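Local coordinates for uncharacterized protein (Uncultured organism, PDB 5IBZ) that belongs to the putative cyclase family, may have arylformamidase activity, and binds acetylphosphate, at residues T36-R39 and I40-A43. Numbering follows the deposited sequence.
Sequences TPER and IVAA
The Glu38 carboxylate meets Val41 one helical turn on through one carboxylate oxygen, OE2, which lies 4.2 Å from Val41 CB and about as far from CG1. This is a loose van der Waals touch, reached because the glutamate chain bends at chi2; at this exposed site the charged group suits the surface, and a negative charge in the first turn is probably favourable to the helix dipole. The guanidinium of Arg39 turns back toward the start of the helix: its extended chain rests on Pro196 and NH1 bonds to the carbonyl of Tyr34. Thr36 is the N-cap. With chi1 at 64° its OG1 accepts from Arg39 N at 3.2 Å, serving an amide of the first turn that has no earlier helical carbonyl to use. Pro37 follows at N1, where a residue lacking an N-H costs no helical bond and the ring holds phi at -54°. From here the backbone ladder runs regularly: Ile40 N reaches Thr36 O at 3.0 Å, nearly straight (158°), and Val41, Ala42 and Ala43 repeat the step to Pro37, Glu38 and Arg39. The branched residues pack against the same carbonyls, Val41 CG2 lying 3.3 Å from Pro37 O and Ile40 CG1 3.4 Å from Thr36 O. Ile40, buried, packs on Ile35 and Leu156 of its own chain and on Gly50 of a second subunit, whose Thr49 touches Pro37; a bulky aliphatic chain fits that interface. The small Ala43 is likewise buried. Together these features make a threonine N-cap followed by proline at N1, opening the short helix 37-44 at a subunit contact of the tetramer.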
loop_
_atom_site.group_PDB
_atom_site.type_symbol
_atom_site.label_atom_id
_atom_site.label_comp_id
_atom_site.label_asym_id
_atom_site.label_seq_id
_atom_site.Cartn_x
_atom_site.Cartn_y
_atom_site.Cartn_z
ATOM N N THR B 36 -31.319 19.269 -0.502
ATOM C CA THR B 36 -32.192 19.378 0.657
ATOM C C THR B 36 -33.084 18.155 0.710
ATOM O O THR B 36 -33.245 17.463 -0.296
ATOM C CB THR B 36 -33.080 20.614 0.561
ATOM O OG1 THR B 36 -33.943 20.470 -0.569
ATOM C CG2 THR B 36 -32.233 21.884 0.412
ATOM N N PRO B 37 -33.698 17.895 1.872
ATOM C CA PRO B 37 -34.627 16.763 1.926
ATOM C C PRO B 37 -35.712 16.828 0.854
ATOM O O PRO B 37 -36.015 15.820 0.222
ATOM C CB PRO B 37 -35.215 16.870 3.347
ATOM C CG PRO B 37 -34.109 17.494 4.126
ATOM C CD PRO B 37 -33.465 18.487 3.196
ATOM N N GLU B 38 -36.299 17.996 0.611
ATOM C CA GLU B 38 -37.321 18.088 -0.432
ATOM C C GLU B 38 -36.777 17.761 -1.821
ATOM O O GLU B 38 -37.457 17.129 -2.627
ATOM C CB GLU B 38 -37.966 19.471 -0.446
ATOM C CG GLU B 38 -39.383 19.450 -1.066
ATOM C CD GLU B 38 -40.405 18.650 -0.235
ATOM O OE1 GLU B 38 -40.676 19.040 0.914
ATOM O OE2 GLU B 38 -40.943 17.631 -0.724
ATOM N N ARG B 39 -35.542 18.146 -2.110
ATOM C CA ARG B 39 -34.966 17.822 -3.401
ATOM C C ARG B 39 -34.680 16.334 -3.544
ATOM O O ARG B 39 -34.776 15.810 -4.644
ATOM C CB ARG B 39 -33.725 18.677 -3.634
ATOM C CG ARG B 39 -34.193 20.115 -3.852
ATOM C CD ARG B 39 -33.133 21.166 -3.747
ATOM N NE ARG B 39 -33.747 22.470 -3.989
ATOM C CZ ARG B 39 -33.189 23.631 -3.659
ATOM N NH1 ARG B 39 -32.002 23.659 -3.091
ATOM N NH2 ARG B 39 -33.833 24.777 -3.903
ATOM N N ILE B 40 -34.323 15.668 -2.446
ATOM C CA ILE B 40 -34.155 14.212 -2.446
ATOM C C ILE B 40 -35.494 13.492 -2.670
ATOM O O ILE B 40 -35.564 12.540 -3.433
ATOM C CB ILE B 40 -33.507 13.743 -1.140
ATOM C CG1 ILE B 40 -32.098 14.310 -1.060
ATOM C CG2 ILE B 40 -33.477 12.217 -1.079
ATOM C CD1 ILE B 40 -31.435 14.125 0.306
ATOM N N VAL B 41 -36.546 13.972 -2.026
ATOM C CA VAL B 41 -37.877 13.391 -2.231
ATOM C C VAL B 41 -38.282 13.553 -3.695
ATOM O O VAL B 41 -38.801 12.613 -4.315
ATOM C CB VAL B 41 -38.899 14.042 -1.294
ATOM C CG1 VAL B 41 -40.327 13.599 -1.648
ATOM C CG2 VAL B 41 -38.574 13.694 0.134
ATOM N N ALA B 42 -38.078 14.736 -4.263
ATOM C CA ALA B 42 -38.383 14.940 -5.676
ATOM C C ALA B 42 -37.590 13.999 -6.596
ATOM O O ALA B 42 -38.141 13.424 -7.547
ATOM C CB ALA B 42 -38.124 16.408 -6.075
ATOM N N ALA B 43 -36.303 13.815 -6.312
ATOM C CA ALA B 43 -35.467 12.940 -7.107
ATOM C C ALA B 43 -35.973 11.500 -7.039
ATOM O O ALA B 43 -35.979 10.777 -8.042
ATOM C CB ALA B 43 -34.022 13.027 -6.630
#